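Side-chain contacts in 3-deoxy-D-manno-octulosonate 8-phosphate phosphatase KdsC (PDB 1K1E), which catalyses the metal-dependent hydrolysis of 3-deoxy-D-manno-octulosonate 8-phosphate to 3-deoxy-D-manno-octulosonate and inorganic phosphate, a reaction of lipopolysaccharide biosynthesis: residues Thr13-Val18 and Ala32-His37; Ala55-Arg60 and Glu85-Asp90; Ile64-Ile69 and Lys75-Gly80. All coordinates share one frame; numbering follows the deposited sequence.

In the fold
From the N terminus, strand 10-14 leads into the metal-binding loop, and interaction 1 closes a short, strand-containing excursion by bringing strand 30-37 back beside it. That loop is complete before the next opens. Interaction 2 then joins strand 53-58 to helix 84-95, and interaction 3 is nested inside it, setting helix 63-72 against strand 76-79. All three reach the same parallel sheet, in which strand 53-58 lies between 10-14 and 76-79: backbone pairing links Thr13 to Ala55 and Leu57, and Phe78 to Val56 and Ser58. Interactions 1 and 3 also touch directly, Phe36 packing on Arg68 and Lys34 on Ile64.

Interaction 1. Residues Thr13-Val18 and Ala32-His37; sequences TDVDGV and AIKSFH. With CO (cobalt (II) ion), chain M.
Asp16 serves two partners, one through its backbone and one through its side chain: its backbone O binds cobalt at 2.2 Å, while its carboxylate turns away to a salt bridge with Lys34. NZ of Lys34 donates to OD1 of Asp16 (2.7 Å), which accepts through its syn lone pair, on the side of the other carboxylate oxygen. The lysine chain is bent near its end (chi3 75°, chi4 64°), and this double bend brings NZ to OD1, the two side chains crossing at about a right angle. Water 2 donates to Asp16 OD2 at 2.8 Å and accepts a weak bond from Lys34 NZ, so both carboxylate oxygens are engaged. Glu31 is a second salt-bridge partner of the lysine. The end of strand 10-14 and the turn after it fit the DxDx(T/V) pattern of HAD phosphatases, with Asp14, Asp16 and Val18 at its key positions. Asp14 OD2 binds the cobalt ion at 2.0 Å; three waters and Asp107 complete the site, which is inferred to hold magnesium in the working enzyme. Between the two aspartates, Val15 sends CG1 to the CE methylene of Lys34, 4.1 Å away, and to the edge of the Phe36 ring, 4.3 Å from CE2. CG1 lies anti to the backbone N (chi1 173°), which directs this branch at strand 30-37. That strand pairs antiparallel with a strand of the second subunit, whose Tyr26 meets the Phe36 ring edge-to-face.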
loop_
_atom_site.group_PDB
_atom_site.type_symbol
_atom_site.label_atom_id
_atom_site.label_comp_id
_atom_site.label_asym_id
_atom_site.label_seq_id
_atom_site.Cartn_x
_atom_site.Cartn_y
_atom_site.Cartn_z
ATOM N N THR A 13 -16.867 -4.475 -14.977
ATOM C CA THR A 13 -16.112 -4.472 -13.756
ATOM C C THR A 13 -16.492 -3.343 -12.786
ATOM O O THR A 13 -16.673 -2.168 -13.159
ATOM C CB THR A 13 -14.564 -4.406 -14.040
ATOM O OG1 THR A 13 -13.866 -4.468 -12.790
ATOM C CG2 THR A 13 -14.166 -3.115 -14.649
ATOM N N ASP A 14 -16.672 -3.736 -11.530
ATOM C CA ASP A 14 -16.887 -2.782 -10.461
ATOM C C ASP A 14 -15.538 -2.046 -10.362
ATOM O O ASP A 14 -14.509 -2.478 -10.899
ATOM C CB ASP A 14 -17.149 -3.527 -9.124
ATOM C CG ASP A 14 -17.048 -2.622 -7.929
ATOM O OD1 ASP A 14 -17.528 -1.478 -8.005
ATOM O OD2 ASP A 14 -16.510 -3.069 -6.908
ATOM N N VAL A 15 -15.530 -0.886 -9.705
ATOM C CA VAL A 15 -14.279 -0.165 -9.554
ATOM C C VAL A 15 -13.581 -0.293 -8.193
ATOM O O VAL A 15 -12.507 -0.873 -8.085
ATOM C CB VAL A 15 -14.475 1.391 -9.838
ATOM C CG1 VAL A 15 -13.210 2.172 -9.514
ATOM C CG2 VAL A 15 -14.846 1.561 -11.323
ATOM N N ASP A 16 -14.195 0.248 -7.155
ATOM C CA ASP A 16 -13.487 0.241 -5.858
ATOM C C ASP A 16 -13.422 -1.113 -5.262
ATOM O O ASP A 16 -14.443 -1.724 -5.067
ATOM C CB ASP A 16 -14.160 1.219 -4.906
ATOM C CG ASP A 16 -14.119 2.638 -5.454
ATOM O OD1 ASP A 16 -12.983 3.138 -5.644
ATOM O OD2 ASP A 16 -15.196 3.205 -5.749
ATOM N N GLY A 17 -12.218 -1.600 -4.972
ATOM C CA GLY A 17 -12.137 -2.919 -4.352
ATOM C C GLY A 17 -11.848 -3.997 -5.376
ATOM O O GLY A 17 -11.492 -5.131 -5.004
ATOM N N VAL A 18 -11.995 -3.628 -6.671
ATOM C CA VAL A 18 -11.722 -4.548 -7.756
ATOM C C VAL A 18 -10.589 -3.965 -8.582
ATOM O O VAL A 18 -9.517 -4.536 -8.617
ATOM C CB VAL A 18 -12.973 -4.796 -8.603
ATOM C CG1 VAL A 18 -12.648 -5.635 -9.818
ATOM C CG2 VAL A 18 -13.982 -5.586 -7.741
ATOM N N ALA A 32 -8.999 12.267 -3.875
ATOM C CA ALA A 32 -8.003 13.089 -4.538
ATOM C C ALA A 32 -7.145 12.299 -5.468
ATOM O O ALA A 32 -6.566 12.851 -6.382
ATOM C CB ALA A 32 -7.136 13.774 -3.507
ATOM N N ILE A 33 -7.054 11.004 -5.222
ATOM C CA ILE A 33 -6.240 10.084 -5.999
ATOM C C ILE A 33 -7.028 8.783 -6.033
ATOM O O ILE A 33 -7.725 8.438 -5.048
ATOM C CB ILE A 33 -4.884 9.774 -5.258
ATOM C CG1 ILE A 33 -3.937 10.976 -5.310
ATOM C CG2 ILE A 33 -4.146 8.555 -5.915
ATOM C CD1 ILE A 33 -2.857 10.831 -4.294
ATOM N N LYS A 34 -7.032 8.169 -7.200
ATOM C CA LYS A 34 -7.553 6.818 -7.356
ATOM C C LYS A 34 -6.395 5.975 -7.828
ATOM O O LYS A 34 -5.700 6.339 -8.778
ATOM C CB LYS A 34 -8.735 6.734 -8.320
ATOM C CG LYS A 34 -9.934 7.453 -7.742
ATOM C CD LYS A 34 -11.216 7.124 -8.538
ATOM C CE LYS A 34 -11.663 5.689 -8.173
ATOM N NZ LYS A 34 -12.066 5.508 -6.676
ATOM N N SER A 35 -6.197 4.809 -7.219
ATOM C CA SER A 35 -5.031 4.032 -7.563
ATOM C C SER A 35 -5.394 2.752 -8.301
ATOM O O SER A 35 -5.961 1.850 -7.685
ATOM C CB SER A 35 -4.281 3.722 -6.266
ATOM O OG SER A 35 -3.973 4.952 -5.585
ATOM N N PHE A 36 -5.016 2.653 -9.569
ATOM C CA PHE A 36 -5.370 1.463 -10.394
ATOM C C PHE A 36 -4.161 0.570 -10.513
ATOM O O PHE A 36 -3.125 0.861 -9.885
ATOM C CB PHE A 36 -5.839 1.957 -11.755
ATOM C CG PHE A 36 -7.037 2.829 -11.664
ATOM C CD1 PHE A 36 -6.917 4.227 -11.674
ATOM C CD2 PHE A 36 -8.299 2.262 -11.484
ATOM C CE1 PHE A 36 -8.047 5.048 -11.506
ATOM C CE2 PHE A 36 -9.437 3.111 -11.314
ATOM C CZ PHE A 36 -9.296 4.480 -11.323
ATOM N N HIS A 37 -4.254 -0.523 -11.267
ATOM C CA HIS A 37 -3.096 -1.405 -11.373
ATOM C C HIS A 37 -2.740 -1.547 -12.829
ATOM O O HIS A 37 -3.617 -1.816 -13.675
ATOM C CB HIS A 37 -3.401 -2.758 -10.715
ATOM C CG HIS A 37 -2.207 -3.639 -10.629
ATOM N ND1 HIS A 37 -1.567 -3.931 -9.439
ATOM C CD2 HIS A 37 -1.493 -4.258 -11.609
ATOM C CE1 HIS A 37 -0.511 -4.703 -9.688
ATOM N NE2 HIS A 37 -0.450 -4.915 -10.991
HETATM CO CO CO M . -16.477 -2.457 -4.954
HETATM O O HOH W 1 -16.977 -0.466 -5.694
HETATM O O HOH W 2 -15.125 4.736 -8.069
HETATM O O HOH W 3 -16.124 -1.891 -2.971
HETATM O O HOH W 4 -18.560 -2.852 -4.750
#

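Interaction 2. Residues Ala55-Arg60 and Glu85-Asp90; sequences AVLSGR and ETACFD. With HG (mercury (II) ion), chain N; SO4 (sulfate ion), chain O.
Leu57 and Ala87 meet methyl to methyl, tighter than ordinary van der Waals contact: CD2 of Leu57 is 3.4 Å from CB of Ala87. The same CB also has Leu57 CG at 3.8 Å and CD1 at 4.0 Å, so the alanine methyl sits against the whole forked end of the leucine. Leu57 chi1 is -144°, well off a staggered value, which leaves the exact 3.4 Å contact of CD2 with Ala87 CB somewhat doubtful. The touching residues are all buried, and Leu91 of the same helix also packs on Leu57. Away from this point the contact slackens. CD1 of Leu57 comes no nearer than 4.4 Å to SG of Cys88, whose CB points away from the strand. That sulfur instead binds, at 2.4 Å, a mercury ion whose other ligands are the backbone O of Ala114 and SG of Cys118. Beyond the strand, Gly59 and Arg60 are partly exposed. Gly59 N gives a nearly straight bond (170°) to sulfate O4 at 2.8 Å, and Lys84, just ahead of the helical segment, holds the same anion. Arg60 N donates to Ser58 OG at 3.1 Å, forming an ST turn. The backbone N after the strand and Lys84 at the start of helix 84-95 thus grip one tetrahedral anion, consistent with the phosphate pocket of a HAD phosphatase; in this enzyme Lys84 and Arg60 probably bind substrate.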
loop_
_atom_site.group_PDB
_atom_site.type_symbol
_atom_site.label_atom_id
_atom_site.label_comp_id
_atom_site.label_asym_id
_atom_site.label_seq_id
_atom_site.Cartn_x
_atom_site.Cartn_y
_atom_site.Cartn_z
ATOM N N ALA A 55 -16.681 -2.889 -19.736
ATOM C CA ALA A 55 -17.457 -1.770 -19.187
ATOM C C ALA A 55 -17.113 -1.608 -17.695
ATOM O O ALA A 55 -16.699 -2.584 -17.037
ATOM C CB ALA A 55 -18.962 -2.009 -19.339
ATOM N N VAL A 56 -17.261 -0.371 -17.212
ATOM C CA VAL A 56 -17.004 -0.034 -15.812
ATOM C C VAL A 56 -18.340 0.359 -15.191
ATOM O O VAL A 56 -19.117 1.094 -15.789
ATOM C CB VAL A 56 -16.011 1.156 -15.757
ATOM C CG1 VAL A 56 -15.935 1.756 -14.321
ATOM C CG2 VAL A 56 -14.656 0.686 -16.300
ATOM N N LEU A 57 -18.585 -0.104 -13.964
ATOM C CA LEU A 57 -19.826 0.177 -13.265
ATOM C C LEU A 57 -19.372 0.651 -11.883
ATOM O O LEU A 57 -18.645 -0.054 -11.225
ATOM C CB LEU A 57 -20.617 -1.120 -13.147
ATOM C CG LEU A 57 -22.141 -1.134 -13.240
ATOM C CD1 LEU A 57 -22.607 -2.347 -12.507
ATOM C CD2 LEU A 57 -22.802 0.103 -12.635
ATOM N N SER A 58 -19.749 1.843 -11.467
ATOM C CA SER A 58 -19.340 2.295 -10.140
ATOM C C SER A 58 -20.473 3.123 -9.566
ATOM O O SER A 58 -21.153 3.834 -10.314
ATOM C CB SER A 58 -18.086 3.184 -10.233
ATOM O OG SER A 58 -17.768 3.693 -8.962
ATOM N N GLY A 59 -20.689 3.016 -8.256
ATOM C CA GLY A 59 -21.711 3.817 -7.611
ATOM C C GLY A 59 -21.230 5.259 -7.411
ATOM O O GLY A 59 -21.964 6.120 -6.899
ATOM N N ARG A 60 -20.012 5.550 -7.855
ATOM C CA ARG A 60 -19.423 6.870 -7.684
ATOM C C ARG A 60 -18.991 7.371 -9.057
ATOM O O ARG A 60 -18.718 6.587 -9.949
ATOM C CB ARG A 60 -18.190 6.775 -6.726
ATOM C CG ARG A 60 -18.540 6.479 -5.234
ATOM C CD ARG A 60 -17.300 6.206 -4.319
ATOM N NE ARG A 60 -16.576 7.440 -3.987
ATOM C CZ ARG A 60 -16.810 8.192 -2.899
ATOM N NH1 ARG A 60 -17.760 7.807 -2.027
ATOM N NH2 ARG A 60 -16.124 9.334 -2.687
ATOM N N GLU A 85 -27.985 -3.900 -10.554
ATOM C CA GLU A 85 -28.619 -4.880 -11.424
ATOM C C GLU A 85 -29.192 -4.276 -12.723
ATOM O O GLU A 85 -29.064 -4.868 -13.776
ATOM C CB GLU A 85 -29.758 -5.609 -10.704
ATOM C CG GLU A 85 -30.484 -6.595 -11.654
ATOM C CD GLU A 85 -31.776 -7.151 -11.040
ATOM O OE1 GLU A 85 -31.840 -7.201 -9.785
ATOM O OE2 GLU A 85 -32.704 -7.539 -11.800
ATOM N N THR A 86 -29.855 -3.123 -12.676
ATOM C CA THR A 86 -30.346 -2.635 -13.939
ATOM C C THR A 86 -29.191 -2.034 -14.773
ATOM O O THR A 86 -29.261 -2.066 -16.000
ATOM C CB THR A 86 -31.461 -1.605 -13.754
ATOM O OG1 THR A 86 -30.970 -0.534 -12.993
ATOM C CG2 THR A 86 -32.646 -2.260 -13.013
ATOM N N ALA A 87 -28.135 -1.536 -14.115
ATOM C CA ALA A 87 -26.986 -0.974 -14.811
ATOM C C ALA A 87 -26.418 -2.105 -15.638
ATOM O O ALA A 87 -25.983 -1.875 -16.773
ATOM C CB ALA A 87 -25.877 -0.448 -13.848
ATOM N N CYS A 88 -26.407 -3.330 -15.101
ATOM C CA CYS A 88 -25.878 -4.441 -15.888
ATOM C C CYS A 88 -26.632 -4.596 -17.179
ATOM O O CYS A 88 -26.026 -4.686 -18.244
ATOM C CB CYS A 88 -25.951 -5.847 -15.217
ATOM S SG CYS A 88 -24.838 -5.904 -13.745
ATOM N N PHE A 89 -27.953 -4.685 -17.109
ATOM C CA PHE A 89 -28.652 -4.905 -18.376
ATOM C C PHE A 89 -28.510 -3.779 -19.383
ATOM O O PHE A 89 -28.486 -4.028 -20.617
ATOM C CB PHE A 89 -30.090 -5.215 -18.049
ATOM C CG PHE A 89 -30.225 -6.456 -17.191
ATOM C CD1 PHE A 89 -29.867 -7.697 -17.702
ATOM C CD2 PHE A 89 -30.731 -6.385 -15.898
ATOM C CE1 PHE A 89 -30.023 -8.862 -16.932
ATOM C CE2 PHE A 89 -30.884 -7.544 -15.130
ATOM C CZ PHE A 89 -30.539 -8.775 -15.648
ATOM N N ASP A 90 -28.406 -2.562 -18.852
ATOM C CA ASP A 90 -28.253 -1.379 -19.699
ATOM C C ASP A 90 -26.932 -1.458 -20.412
ATOM O O ASP A 90 -26.860 -1.158 -21.603
ATOM C CB ASP A 90 -28.328 -0.112 -18.873
ATOM C CG ASP A 90 -29.727 0.201 -18.384
ATOM O OD1 ASP A 90 -29.864 1.094 -17.466
ATOM O OD2 ASP A 90 -30.658 -0.438 -18.928
HETATM HG HG HG N . -23.796 -7.932 -14.463
HETATM S S SO4 O . -19.968 0.763 -5.440
HETATM O O1 SO4 O . -20.361 -0.648 -5.473
HETATM O O2 SO4 O . -18.981 0.913 -4.330
HETATM O O3 SO4 O . -21.113 1.621 -5.180
HETATM O O4 SO4 O . -19.399 1.035 -6.784
#

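Interaction 3. Residues Ile64-Ile69 and Lys75-Gly80; sequences ILRRRI and KLFFLG
Ile69 of the helix and Leu79 of the strand reach toward each other tip to tip, their CD1 methyls 3.9 Å apart. Followed outward from CB, Ile69 forks: CG2, anti to the backbone N, meets the Phe77 ring at CD2, 3.9 Å away, and the other branch runs through CG1 to CD1, which touches Leu79 CD1 and also lies 4.0 Å from CB of Phe77. One isoleucine thereby spans two residues on the same side of the strand. Leu79 divides its own methyls, CD2 lying 3.7 Å from CD2 of Leu65, while CD1 is shared between Ile69 and the aliphatic start of Arg66. The Arg66 chain is extended from CG to NE and passes Leu79 obliquely, placing Leu79 CD1 over one face of the guanidinium, offset toward the margin of that group. NH1 then comes to 3.6 Å from Phe77 CE1, with guanidinium and ring planes 86° apart. Asp61 takes the NE of Arg66 in a salt bridge, holding the group at the solvent-exposed side, whereas Leu65 and Ile69 are buried. On the inner side Leu65 continues the packing to Val15 and Phe36. The axes of helical segment 64-69 and strand 76-79 run antiparallel (171°), 10.9 Å apart at closest approach: the return half of a beta-alpha-beta crossover from strand 53-58, in the Rossmann-like core of the HAD fold.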
loop_
_atom_site.group_PDB
_atom_site.type_symbol
_atom_site.label_atom_id
_atom_site.label_comp_id
_atom_site.label_asym_id
_atom_site.label_seq_id
_atom_site.Cartn_x
_atom_site.Cartn_y
_atom_site.Cartn_z
ATOM N N ILE A 64 -11.587 11.757 -11.914
ATOM C CA ILE A 64 -10.398 10.865 -11.838
ATOM C C ILE A 64 -10.754 9.543 -12.526
ATOM O O ILE A 64 -10.043 9.047 -13.370
ATOM C CB ILE A 64 -9.975 10.564 -10.387
ATOM C CG1 ILE A 64 -9.669 11.869 -9.660
ATOM C CG2 ILE A 64 -8.723 9.658 -10.437
ATOM C CD1 ILE A 64 -9.359 11.745 -8.156
ATOM N N LEU A 65 -11.856 8.952 -12.115
ATOM C CA LEU A 65 -12.301 7.725 -12.754
ATOM C C LEU A 65 -12.525 7.919 -14.255
ATOM O O LEU A 65 -12.204 7.066 -15.044
ATOM C CB LEU A 65 -13.578 7.195 -12.031
ATOM C CG LEU A 65 -14.056 5.845 -12.596
ATOM C CD1 LEU A 65 -12.982 4.741 -12.634
ATOM C CD2 LEU A 65 -15.192 5.380 -11.737
ATOM N N ARG A 66 -13.058 9.057 -14.674
ATOM C CA ARG A 66 -13.264 9.271 -16.092
ATOM C C ARG A 66 -11.959 9.345 -16.893
ATOM O O ARG A 66 -11.881 8.875 -18.010
ATOM C CB ARG A 66 -14.140 10.522 -16.246
ATOM C CG ARG A 66 -15.621 10.149 -15.963
ATOM C CD ARG A 66 -16.539 11.361 -15.936
ATOM N NE ARG A 66 -17.949 11.023 -15.645
ATOM C CZ ARG A 66 -18.868 10.767 -16.572
ATOM N NH1 ARG A 66 -18.545 10.779 -17.847
ATOM N NH2 ARG A 66 -20.147 10.606 -16.236
ATOM N N ARG A 67 -10.931 9.893 -16.265
ATOM C CA ARG A 67 -9.633 10.008 -16.901
ATOM C C ARG A 67 -9.065 8.600 -17.096
ATOM O O ARG A 67 -8.519 8.281 -18.140
ATOM C CB ARG A 67 -8.710 10.839 -16.021
ATOM C CG ARG A 67 -7.238 10.985 -16.589
ATOM C CD ARG A 67 -7.250 11.305 -18.027
ATOM N NE ARG A 67 -5.911 11.379 -18.611
ATOM C CZ ARG A 67 -5.298 12.505 -18.955
ATOM N NH1 ARG A 67 -5.930 13.662 -18.773
ATOM N NH2 ARG A 67 -4.052 12.476 -19.482
ATOM N N ARG A 68 -9.219 7.752 -16.090
ATOM C CA ARG A 68 -8.708 6.376 -16.197
ATOM C C ARG A 68 -9.461 5.662 -17.304
ATOM O O ARG A 68 -8.844 4.999 -18.142
ATOM C CB ARG A 68 -8.870 5.667 -14.849
ATOM C CG ARG A 68 -8.325 4.146 -14.782
ATOM C CD ARG A 68 -6.945 4.015 -15.368
ATOM N NE ARG A 68 -6.430 2.673 -15.207
ATOM C CZ ARG A 68 -5.314 2.217 -15.744
ATOM N NH1 ARG A 68 -4.546 3.011 -16.516
ATOM N NH2 ARG A 68 -5.000 0.931 -15.523
ATOM N N ILE A 69 -10.792 5.778 -17.307
ATOM C CA ILE A 69 -11.610 5.169 -18.356
ATOM C C ILE A 69 -11.186 5.608 -19.785
ATOM O O ILE A 69 -11.054 4.787 -20.701
ATOM C CB ILE A 69 -13.042 5.520 -18.120
ATOM C CG1 ILE A 69 -13.589 4.638 -16.964
ATOM C CG2 ILE A 69 -13.841 5.357 -19.418
ATOM C CD1 ILE A 69 -14.967 5.084 -16.485
ATOM N N LYS A 75 -15.334 2.702 -23.630
ATOM C CA LYS A 75 -16.390 3.655 -23.995
ATOM C C LYS A 75 -17.710 3.425 -23.267
ATOM O O LYS A 75 -18.566 4.289 -23.248
ATOM C CB LYS A 75 -16.706 3.587 -25.495
ATOM C CG LYS A 75 -17.782 4.585 -25.917
ATOM C CD LYS A 75 -18.820 4.022 -26.953
ATOM C CE LYS A 75 -20.236 4.724 -26.718
ATOM N NZ LYS A 75 -21.363 4.093 -27.458
ATOM N N LEU A 76 -17.866 2.235 -22.686
ATOM C CA LEU A 76 -19.075 1.824 -21.987
ATOM C C LEU A 76 -18.920 1.900 -20.476
ATOM O O LEU A 76 -18.079 1.210 -19.938
ATOM C CB LEU A 76 -19.364 0.358 -22.356
ATOM C CG LEU A 76 -19.535 0.027 -23.853
ATOM C CD1 LEU A 76 -19.976 -1.413 -24.007
ATOM C CD2 LEU A 76 -20.560 0.969 -24.484
ATOM N N PHE A 77 -19.729 2.705 -19.803
ATOM C CA PHE A 77 -19.616 2.804 -18.360
ATOM C C PHE A 77 -20.912 3.365 -17.823
ATOM O O PHE A 77 -21.643 4.054 -18.515
ATOM C CB PHE A 77 -18.475 3.754 -17.949
ATOM C CG PHE A 77 -18.487 5.033 -18.676
ATOM C CD1 PHE A 77 -19.193 6.114 -18.187
ATOM C CD2 PHE A 77 -17.720 5.172 -19.820
ATOM C CE1 PHE A 77 -19.119 7.355 -18.826
ATOM C CE2 PHE A 77 -17.642 6.420 -20.477
ATOM C CZ PHE A 77 -18.350 7.495 -19.957
ATOM N N PHE A 78 -21.151 3.099 -16.557
ATOM C CA PHE A 78 -22.320 3.594 -15.856
ATOM C C PHE A 78 -21.734 3.943 -14.481
ATOM O O PHE A 78 -21.355 3.075 -13.636
ATOM C CB PHE A 78 -23.354 2.481 -15.770
ATOM C CG PHE A 78 -24.751 2.967 -15.758
ATOM C CD1 PHE A 78 -25.709 2.339 -16.532
ATOM C CD2 PHE A 78 -25.116 4.051 -14.970
ATOM C CE1 PHE A 78 -27.061 2.792 -16.527
ATOM C CE2 PHE A 78 -26.477 4.525 -14.961
ATOM C CZ PHE A 78 -27.434 3.880 -15.746
ATOM N N LEU A 79 -21.674 5.240 -14.252
ATOM C CA LEU A 79 -21.068 5.822 -13.043
ATOM C C LEU A 79 -22.106 6.577 -12.236
ATOM O O LEU A 79 -23.063 7.144 -12.794
ATOM C CB LEU A 79 -19.901 6.756 -13.440
ATOM C CG LEU A 79 -18.857 6.162 -14.433
ATOM C CD1 LEU A 79 -17.729 7.150 -14.715
ATOM C CD2 LEU A 79 -18.228 4.878 -13.844
ATOM N N GLY A 80 -21.940 6.523 -10.920
ATOM C CA GLY A 80 -22.851 7.199 -10.017
ATOM C C GLY A 80 -24.083 6.406 -9.647
ATOM O O GLY A 80 -24.873 6.857 -8.815
#